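Local coordinates for PUA domain-containing protein (Aeropyrum pernix, PDB 2CX0), which is of unknown function but, as a PUA-domain protein, probably binds RNA and may act in translation initiation, at residues A[73-78]-A[142-147]; A[94-99]-A[130-135]; A[79-84]-A[167-172]. One frame throughout, in Å; residues are numbered along the deposited sequence.

How the interactions relate
From the N terminus, the chain first builds an antiparallel sheet ending in strand 76-78, part of segment 73-78, the first half of interaction 1; helix 80-86 follows directly and brings the first half of interaction 3. The chain then enters the mixed sheet of the PUA domain. Interaction 2 closes first, pairing 94-99 with 130-135, and its loop lies wholly within those of the other two. Interaction 1 closes at 142-147 and interaction 3 at 167-172, so these two cross. They meet at Val142, whose backbone pairs with Val168 and His169. Interactions 1 and 3 tie the N-terminal sheet and its trailing helix to the PUA sheet, while interaction 2 lies within that sheet.

Interaction 1. Residues A[73-78]-A[142-147]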
loop_
_atom_site.group_PDB
_atom_site.type_symbol
_atom_site.label_atom_id
_atom_site.label_comp_id
_atom_site.label_asym_id
_atom_site.label_seq_id
_atom_site.Cartn_x
_atom_site.Cartn_y
_atom_site.Cartn_z
ATOM N N ASP A 73 6.386 -2.769 -11.303
ATOM C CA ASP A 73 7.692 -2.136 -11.439
ATOM C C ASP A 73 8.758 -3.015 -10.700
ATOM O O ASP A 73 9.918 -2.603 -10.553
ATOM C CB ASP A 73 7.689 -0.735 -10.815
ATOM C CG ASP A 73 7.219 -0.722 -9.317
ATOM O OD1 ASP A 73 7.124 -1.793 -8.675
ATOM O OD2 ASP A 73 6.947 0.384 -8.774
ATOM N N GLY A 74 8.334 -4.189 -10.216
ATOM C CA GLY A 74 9.227 -5.091 -9.482
ATOM C C GLY A 74 9.515 -4.745 -8.004
ATOM O O GLY A 74 10.376 -5.377 -7.343
ATOM N N ARG A 75 8.835 -3.705 -7.491
ATOM C CA ARG A 75 8.995 -3.334 -6.123
ATOM C C ARG A 75 7.877 -3.926 -5.258
ATOM O O ARG A 75 6.781 -4.252 -5.770
ATOM C CB ARG A 75 8.962 -1.817 -5.951
ATOM C CG ARG A 75 10.255 -1.142 -6.322
ATOM C CD ARG A 75 10.348 0.253 -5.693
ATOM N NE ARG A 75 9.263 1.130 -6.141
ATOM C CZ ARG A 75 9.247 2.451 -5.932
ATOM N NH1 ARG A 75 10.258 3.057 -5.284
ATOM N NH2 ARG A 75 8.229 3.175 -6.377
ATOM N N ILE A 76 8.195 -4.063 -3.973
ATOM C CA ILE A 76 7.237 -4.616 -3.025
ATOM C C ILE A 76 6.562 -3.447 -2.274
ATOM O O ILE A 76 7.249 -2.541 -1.746
ATOM C CB ILE A 76 7.937 -5.588 -2.044
ATOM C CG1 ILE A 76 8.409 -6.841 -2.827
ATOM C CG2 ILE A 76 6.924 -6.071 -0.915
ATOM C CD1 ILE A 76 9.700 -7.387 -2.261
ATOM N N TYR A 77 5.226 -3.491 -2.240
ATOM C CA TYR A 77 4.387 -2.483 -1.605
ATOM C C TYR A 77 3.500 -3.077 -0.492
ATOM O O TYR A 77 3.218 -4.269 -0.452
ATOM C CB TYR A 77 3.393 -1.875 -2.624
ATOM C CG TYR A 77 3.996 -1.051 -3.706
ATOM C CD1 TYR A 77 3.914 0.340 -3.661
ATOM C CD2 TYR A 77 4.675 -1.673 -4.766
ATOM C CE1 TYR A 77 4.513 1.125 -4.676
ATOM C CE2 TYR A 77 5.297 -0.892 -5.801
ATOM C CZ TYR A 77 5.197 0.489 -5.724
ATOM O OH TYR A 77 5.812 1.264 -6.662
ATOM N N PRO A 78 3.096 -2.241 0.448
ATOM C CA PRO A 78 2.227 -2.719 1.528
ATOM C C PRO A 78 0.759 -2.584 1.065
ATOM O O PRO A 78 0.386 -1.647 0.297
ATOM C CB PRO A 78 2.450 -1.715 2.673
ATOM C CG PRO A 78 2.832 -0.358 1.839
ATOM C CD PRO A 78 3.597 -0.869 0.622
ATOM N N VAL A 142 -2.124 3.667 -1.529
ATOM C CA VAL A 142 -0.674 3.477 -1.497
ATOM C C VAL A 142 -0.239 3.730 -2.931
ATOM O O VAL A 142 -0.889 3.221 -3.843
ATOM C CB VAL A 142 -0.299 1.994 -1.083
ATOM C CG1 VAL A 142 1.112 1.713 -1.446
ATOM C CG2 VAL A 142 -0.457 1.870 0.505
ATOM N N GLY A 143 0.842 4.485 -3.104
ATOM C CA GLY A 143 1.325 4.787 -4.435
ATOM C C GLY A 143 2.738 5.376 -4.518
ATOM O O GLY A 143 3.560 5.267 -3.598
ATOM N N VAL A 144 3.014 5.993 -5.669
ATOM C CA VAL A 144 4.325 6.507 -5.923
ATOM C C VAL A 144 4.326 8.022 -5.994
ATOM O O VAL A 144 3.533 8.625 -6.734
ATOM C CB VAL A 144 4.861 5.895 -7.264
ATOM C CG1 VAL A 144 6.318 6.409 -7.539
ATOM C CG2 VAL A 144 4.795 4.357 -7.213
ATOM N N ALA A 145 5.223 8.637 -5.225
ATOM C CA ALA A 145 5.289 10.099 -5.225
ATOM C C ALA A 145 5.729 10.566 -6.623
ATOM O O ALA A 145 6.664 10.028 -7.196
ATOM C CB ALA A 145 6.309 10.613 -4.167
ATOM N N GLU A 146 5.048 11.570 -7.157
ATOM C CA GLU A 146 5.402 12.157 -8.451
ATOM C C GLU A 146 6.230 13.412 -8.291
ATOM O O GLU A 146 6.728 13.961 -9.279
ATOM C CB GLU A 146 4.165 12.526 -9.241
ATOM C CG GLU A 146 3.431 11.311 -9.719
ATOM C CD GLU A 146 3.518 11.108 -11.233
ATOM O OE1 GLU A 146 3.529 12.112 -11.982
ATOM O OE2 GLU A 146 3.545 9.950 -11.678
ATOM N N VAL A 147 6.359 13.885 -7.064
ATOM C CA VAL A 147 7.180 15.075 -6.787
ATOM C C VAL A 147 7.910 14.881 -5.468
ATOM O O VAL A 147 7.468 14.085 -4.634
ATOM C CB VAL A 147 6.319 16.342 -6.698
ATOM C CG1 VAL A 147 5.797 16.680 -8.086
ATOM C CG2 VAL A 147 5.170 16.141 -5.720
#
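Tyr77 reaches from strand 76-78, the last strand of the N-terminal sheet, to the valines of strand 138-145 in the PUA sheet. From CB the ring leaves beside the backbone N, CG anti to the carbonyl carbon (chi1 -68°), which carries one edge along the other segment. CD1 meets Val142 CG1 at 3.8 Å, and CE1 lies 4.1 Å from Val144 CG2. At the tip, Tyr77 OH comes within 3.3 Å of the same Val144 CG2, the two side chains crossing at about a right angle. That hydroxyl gives its proton to Asp73 OD2 over 2.6 Å, on the syn lone pair, and accepts from Arg75 NH2 at 3.1 Å. Asp73 OD1 takes Arg75 N at 2.8 Å from above the carboxylate plane, an Asx turn that holds the acid in place. Arg75 NH2 also bonds to Gly126 O, and Val144 CG2 sits at the guanidinium edge. One residue on, Pro78 CD packs on Val142 CG1 at 4.1 Å, and Pro78 O, 3.6 Å from Val142 CG2, is buried without a partner. Asp73, Arg75 and Tyr77 thus bond one another's polar ends, while valine methyls on the ring edge and the proline join the sheets.

Interaction 2. Residues A[94-99]-A[130-135]; sequences VVLVDK and AALYHE. With SO4 (sulfate ion), chain B.
Val95 and Leu132 meet through their backbones at the heart of a parallel strand pair, 93-97 beside 128-133, in the mixed sheet of the PUA domain. Four hydrogen bonds alternate between the strands: Val95 N to Ala130 O, Leu132 N to Val95 O at 2.9 Å, Val97 N to Leu132 O, and His134 N to Val97 O, the last almost straight at 173°. The close-packed part lies here. On one face Val94, Ala130, Leu96 and Leu132 line up, with Leu96 CD2 against Leu132 CB at 4.0 Å; on the other lie Val95 and Ala131, with Val97 CG1 touching Ala131 CB, and Leu111 and helix 99-107 cover that side. Val94, Val95, Ala130, Ala131 and Leu132 are buried, whereas past Val97 the contact is looser and more polar, with Lys99 exposed and Asp98, Tyr133 and His134 partly so. With chi1 at 173°, the Tyr133 ring lies beside its carbonyl carbon and runs forward along 97-99: CD1 approaches Val97 O at 3.6 Å and CE1 reaches Lys99 CA. Lys99 runs alongside, pointing the same way, its CE 3.3 Å from Tyr133 OH. Replacing Tyr133 with an alanine would probably open a gap beside the start of helix 99-107 and leave the Lys99 chain freer to turn. The His134 ring also turns its edge to Val97 O, CD2 coming to 3.3 Å. Asp98 is the N-cap of the helix, its OD1 accepting from Ala101 N. A sulfate, probably from the crystallisation liquor, sits at this helix N terminus, whose amide N-H groups would be expected to suit an anion. Its O3 lies in the plane of the His134 ring, 3.5 Å from NE2, and accepts a 2.6 Å hydrogen bond from Lys99 N.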
loop_
_atom_site.group_PDB
_atom_site.type_symbol
_atom_site.label_atom_id
_atom_site.label_comp_id
_atom_site.label_asym_id
_atom_site.label_seq_id
_atom_site.Cartn_x
_atom_site.Cartn_y
_atom_site.Cartn_z
ATOM N N VAL A 94 4.072 10.310 4.106
ATOM C CA VAL A 94 2.654 10.162 3.893
ATOM C C VAL A 94 2.164 11.569 3.483
ATOM O O VAL A 94 2.809 12.578 3.826
ATOM C CB VAL A 94 1.880 9.692 5.142
ATOM C CG1 VAL A 94 2.255 8.240 5.525
ATOM C CG2 VAL A 94 2.053 10.668 6.204
ATOM N N VAL A 95 1.026 11.598 2.773
ATOM C CA VAL A 95 0.426 12.842 2.292
ATOM C C VAL A 95 -0.964 12.842 2.844
ATOM O O VAL A 95 -1.687 11.837 2.707
ATOM C CB VAL A 95 0.379 12.843 0.736
ATOM C CG1 VAL A 95 -0.354 14.066 0.230
ATOM C CG2 VAL A 95 1.841 12.810 0.170
ATOM N N LEU A 96 -1.345 13.943 3.490
ATOM C CA LEU A 96 -2.661 14.053 4.077
ATOM C C LEU A 96 -3.536 14.727 3.055
ATOM O O LEU A 96 -3.079 15.647 2.347
ATOM C CB LEU A 96 -2.581 14.898 5.346
ATOM C CG LEU A 96 -1.540 14.398 6.351
ATOM C CD1 LEU A 96 -1.527 15.324 7.583
ATOM C CD2 LEU A 96 -1.864 12.948 6.733
ATOM N N VAL A 97 -4.786 14.277 2.966
ATOM C CA VAL A 97 -5.706 14.783 1.925
ATOM C C VAL A 97 -7.041 15.208 2.510
ATOM O O VAL A 97 -7.450 14.749 3.592
ATOM C CB VAL A 97 -5.953 13.711 0.799
ATOM C CG1 VAL A 97 -4.624 13.129 0.300
ATOM C CG2 VAL A 97 -6.890 12.491 1.348
ATOM N N ASP A 98 -7.734 16.081 1.764
ATOM C CA ASP A 98 -9.033 16.556 2.180
ATOM C C ASP A 98 -10.124 15.495 1.951
ATOM O O ASP A 98 -9.866 14.448 1.363
ATOM C CB ASP A 98 -9.380 17.917 1.537
ATOM C CG ASP A 98 -9.469 17.906 0.016
ATOM O OD1 ASP A 98 -9.781 16.895 -0.605
ATOM O OD2 ASP A 98 -9.263 18.982 -0.580
ATOM N N LYS A 99 -11.335 15.747 2.445
ATOM C CA LYS A 99 -12.401 14.764 2.329
ATOM C C LYS A 99 -12.749 14.402 0.886
ATOM O O LYS A 99 -12.896 13.254 0.555
ATOM C CB LYS A 99 -13.694 15.244 3.058
ATOM C CG LYS A 99 -14.853 14.265 2.898
ATOM C CD LYS A 99 -16.150 14.830 3.562
ATOM C CE LYS A 99 -16.125 14.682 5.074
ATOM N NZ LYS A 99 -17.472 15.068 5.655
ATOM N N ALA A 130 2.002 6.798 1.310
ATOM C CA ALA A 130 0.594 6.489 1.515
ATOM C C ALA A 130 -0.176 7.793 1.614
ATOM O O ALA A 130 0.370 8.766 2.149
ATOM C CB ALA A 130 0.356 5.684 2.844
ATOM N N ALA A 131 -1.417 7.801 1.115
ATOM C CA ALA A 131 -2.265 8.980 1.230
ATOM C C ALA A 131 -3.295 8.687 2.332
ATOM O O ALA A 131 -3.993 7.670 2.271
ATOM C CB ALA A 131 -2.994 9.270 -0.072
ATOM N N LEU A 132 -3.436 9.627 3.281
ATOM C CA LEU A 132 -4.362 9.419 4.405
ATOM C C LEU A 132 -5.375 10.562 4.492
ATOM O O LEU A 132 -5.033 11.758 4.329
ATOM C CB LEU A 132 -3.611 9.454 5.763
ATOM C CG LEU A 132 -2.934 8.169 6.258
ATOM C CD1 LEU A 132 -2.001 7.578 5.147
ATOM C CD2 LEU A 132 -2.051 8.586 7.510
ATOM N N TYR A 133 -6.610 10.206 4.792
ATOM C CA TYR A 133 -7.644 11.267 4.987
ATOM C C TYR A 133 -7.154 11.998 6.251
ATOM O O TYR A 133 -6.954 11.350 7.298
ATOM C CB TYR A 133 -8.996 10.591 5.251
ATOM C CG TYR A 133 -10.091 11.570 5.621
ATOM C CD1 TYR A 133 -10.084 12.887 5.123
ATOM C CD2 TYR A 133 -11.158 11.176 6.431
ATOM C CE1 TYR A 133 -11.152 13.800 5.437
ATOM C CE2 TYR A 133 -12.211 12.060 6.740
ATOM C CZ TYR A 133 -12.205 13.351 6.247
ATOM O OH TYR A 133 -13.266 14.165 6.584
ATOM N N HIS A 134 -6.967 13.314 6.179
ATOM C CA HIS A 134 -6.420 14.065 7.309
ATOM C C HIS A 134 -7.178 13.994 8.638
ATOM O O HIS A 134 -6.565 13.851 9.679
ATOM C CB HIS A 134 -6.230 15.533 6.939
ATOM C CG HIS A 134 -7.475 16.354 7.064
ATOM N ND1 HIS A 134 -7.800 17.036 8.221
ATOM C CD2 HIS A 134 -8.512 16.537 6.217
ATOM C CE1 HIS A 134 -8.988 17.599 8.076
ATOM N NE2 HIS A 134 -9.443 17.316 6.873
ATOM N N GLU A 135 -8.487 14.058 8.569
ATOM C CA GLU A 135 -9.332 14.117 9.789
ATOM C C GLU A 135 -9.215 12.875 10.703
ATOM O O GLU A 135 -9.080 13.003 11.922
ATOM C CB GLU A 135 -10.824 14.337 9.369
ATOM C CG GLU A 135 -11.850 14.574 10.500
ATOM C CD GLU A 135 -11.466 15.775 11.374
ATOM O OE1 GLU A 135 -10.829 16.736 10.865
ATOM O OE2 GLU A 135 -11.792 15.768 12.580
HETATM S S SO4 B . -12.361 18.983 4.007
HETATM O O1 SO4 B . -12.460 19.488 2.626
HETATM O O2 SO4 B . -13.735 18.852 4.533
HETATM O O3 SO4 B . -11.636 17.700 4.172
HETATM O O4 SO4 B . -11.696 20.004 4.798
#

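Interaction 3. Residues A[79-84]-A[167-172]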
loop_
_atom_site.group_PDB
_atom_site.type_symbol
_atom_site.label_atom_id
_atom_site.label_comp_id
_atom_site.label_asym_id
_atom_site.label_seq_id
_atom_site.Cartn_x
_atom_site.Cartn_y
_atom_site.Cartn_z
ATOM N N THR A 79 -0.088 -3.475 1.595
ATOM C CA THR A 79 -1.500 -3.351 1.392
ATOM C C THR A 79 -1.962 -2.327 2.437
ATOM O O THR A 79 -1.223 -1.964 3.402
ATOM C CB THR A 79 -2.228 -4.634 1.777
ATOM O OG1 THR A 79 -1.809 -5.017 3.134
ATOM C CG2 THR A 79 -1.897 -5.752 0.698
ATOM N N LEU A 80 -3.213 -1.900 2.296
ATOM C CA LEU A 80 -3.750 -0.988 3.332
ATOM C C LEU A 80 -3.893 -1.766 4.644
ATOM O O LEU A 80 -3.815 -1.176 5.734
ATOM C CB LEU A 80 -5.121 -0.415 2.911
ATOM C CG LEU A 80 -4.983 0.528 1.703
ATOM C CD1 LEU A 80 -6.366 1.150 1.520
ATOM C CD2 LEU A 80 -3.954 1.685 1.943
ATOM N N GLN A 81 -4.162 -3.083 4.563
ATOM C CA GLN A 81 -4.255 -3.926 5.786
ATOM C C GLN A 81 -2.906 -3.904 6.544
ATOM O O GLN A 81 -2.882 -3.883 7.783
ATOM C CB GLN A 81 -4.629 -5.399 5.441
ATOM C CG GLN A 81 -6.108 -5.567 4.954
ATOM C CD GLN A 81 -6.369 -5.130 3.510
ATOM O OE1 GLN A 81 -5.418 -4.794 2.765
ATOM N NE2 GLN A 81 -7.660 -5.154 3.098
ATOM N N CYS A 82 -1.796 -3.900 5.794
ATOM C CA CYS A 82 -0.476 -3.828 6.392
ATOM C C CYS A 82 -0.335 -2.485 7.140
ATOM O O CYS A 82 0.202 -2.376 8.291
ATOM C CB CYS A 82 0.595 -3.913 5.292
ATOM S SG CYS A 82 2.293 -3.683 5.911
ATOM N N LEU A 83 -0.853 -1.431 6.539
ATOM C CA LEU A 83 -0.728 -0.122 7.236
ATOM C C LEU A 83 -1.565 -0.089 8.534
ATOM O O LEU A 83 -1.214 0.582 9.512
ATOM C CB LEU A 83 -1.137 1.020 6.326
ATOM C CG LEU A 83 -0.296 1.084 5.028
ATOM C CD1 LEU A 83 -0.707 2.398 4.291
ATOM C CD2 LEU A 83 1.252 1.019 5.253
ATOM N N LYS A 84 -2.659 -0.826 8.533
ATOM C CA LYS A 84 -3.498 -0.896 9.713
ATOM C C LYS A 84 -2.819 -1.685 10.883
ATOM O O LYS A 84 -2.746 -1.239 12.035
ATOM C CB LYS A 84 -4.843 -1.522 9.333
ATOM C CG LYS A 84 -5.819 -1.570 10.509
ATOM C CD LYS A 84 -7.250 -1.895 10.021
ATOM C CE LYS A 84 -8.248 -2.020 11.192
ATOM N NZ LYS A 84 -9.628 -2.417 10.698
ATOM N N ARG A 167 -1.534 6.392 -8.093
ATOM C CA ARG A 167 -2.178 5.292 -7.390
ATOM C C ARG A 167 -1.588 3.889 -7.730
ATOM O O ARG A 167 -1.348 3.588 -8.903
ATOM C CB ARG A 167 -3.712 5.306 -7.721
ATOM C CG ARG A 167 -4.422 4.010 -7.255
ATOM C CD ARG A 167 -5.586 3.622 -8.193
ATOM N NE ARG A 167 -5.075 3.188 -9.507
ATOM C CZ ARG A 167 -5.201 3.861 -10.644
ATOM N NH1 ARG A 167 -5.835 5.017 -10.681
ATOM N NH2 ARG A 167 -4.648 3.377 -11.746
ATOM N N VAL A 168 -1.280 3.077 -6.717
ATOM C CA VAL A 168 -0.867 1.685 -6.965
ATOM C C VAL A 168 -1.949 0.740 -6.359
ATOM O O VAL A 168 -2.424 -0.205 -6.988
ATOM C CB VAL A 168 0.487 1.404 -6.343
ATOM C CG1 VAL A 168 0.783 -0.150 -6.272
ATOM C CG2 VAL A 168 1.566 2.155 -7.198
ATOM N N HIS A 169 -2.358 1.020 -5.130
ATOM C CA HIS A 169 -3.359 0.203 -4.435
ATOM C C HIS A 169 -4.234 1.138 -3.590
ATOM O O HIS A 169 -3.718 2.097 -2.947
ATOM C CB HIS A 169 -2.662 -0.841 -3.547
ATOM C CG HIS A 169 -3.556 -1.458 -2.515
ATOM N ND1 HIS A 169 -3.291 -1.410 -1.160
ATOM C CD2 HIS A 169 -4.667 -2.220 -2.654
ATOM C CE1 HIS A 169 -4.211 -2.129 -0.505
ATOM N NE2 HIS A 169 -5.053 -2.628 -1.396
ATOM N N ARG A 170 -5.555 0.881 -3.567
ATOM C CA ARG A 170 -6.420 1.793 -2.834
ATOM C C ARG A 170 -7.617 1.102 -2.196
ATOM O O ARG A 170 -7.961 -0.015 -2.564
ATOM C CB ARG A 170 -6.907 2.933 -3.753
ATOM C CG ARG A 170 -7.658 2.438 -5.029
ATOM C CD ARG A 170 -9.150 2.133 -4.801
ATOM N NE ARG A 170 -9.736 1.727 -6.103
ATOM C CZ ARG A 170 -11.004 1.354 -6.280
ATOM N NH1 ARG A 170 -11.855 1.356 -5.241
ATOM N NH2 ARG A 170 -11.389 0.921 -7.497
ATOM N N LEU A 171 -8.211 1.780 -1.214
ATOM C CA LEU A 171 -9.366 1.246 -0.475
ATOM C C LEU A 171 -10.497 0.762 -1.426
ATOM O O LEU A 171 -11.009 1.561 -2.223
ATOM C CB LEU A 171 -9.915 2.373 0.401
ATOM C CG LEU A 171 -10.495 1.837 1.722
ATOM C CD1 LEU A 171 -10.788 2.965 2.759
ATOM C CD2 LEU A 171 -11.682 1.044 1.353
ATOM N N GLY A 172 -10.859 -0.522 -1.351
ATOM C CA GLY A 172 -11.935 -0.999 -2.211
ATOM C C GLY A 172 -11.545 -1.571 -3.575
ATOM O O GLY A 172 -12.432 -1.963 -4.341
#
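His169 pushes the CE1 corner of its imidazole against the first residues of helix 80-86, with Leu80 N in the ring plane at its edge, 3.0 Å from CE1. The same carbon rests on Leu80 CG at 3.5 Å, and Thr79 CA lies obliquely to the ring. Placing CG anti to the backbone N (chi1 164°) turns the ring toward the helix. Leu80 in turn sends CD1 to the backbone after the corner, 3.4 Å from Leu171 N and 3.9 Å from Leu171 CB, while its side chain crosses the imidazole obliquely. Trp176 of helix 174-183 touches both leucines. The strand can offer His169 to the helix at a classic beta bulge, in which Val168 and His169 both face Val142 on the neighbouring strand and the chain turns a corner. The helix start itself is capped: Thr79 OG1 accepts from Cys82 N at 2.9 Å and is also bonded to Pro66 O of the N-terminal sheet. Gln81 lies at the margin, its OE1 4.4 Å from His169 CE1 and its NE2 bonded to Gln180. Beyond the bulge the CB of Arg170 points away from the helix; its NH1 bonds to Leu171 O at 3.1 Å, with the oxygen in the guanidinium plane.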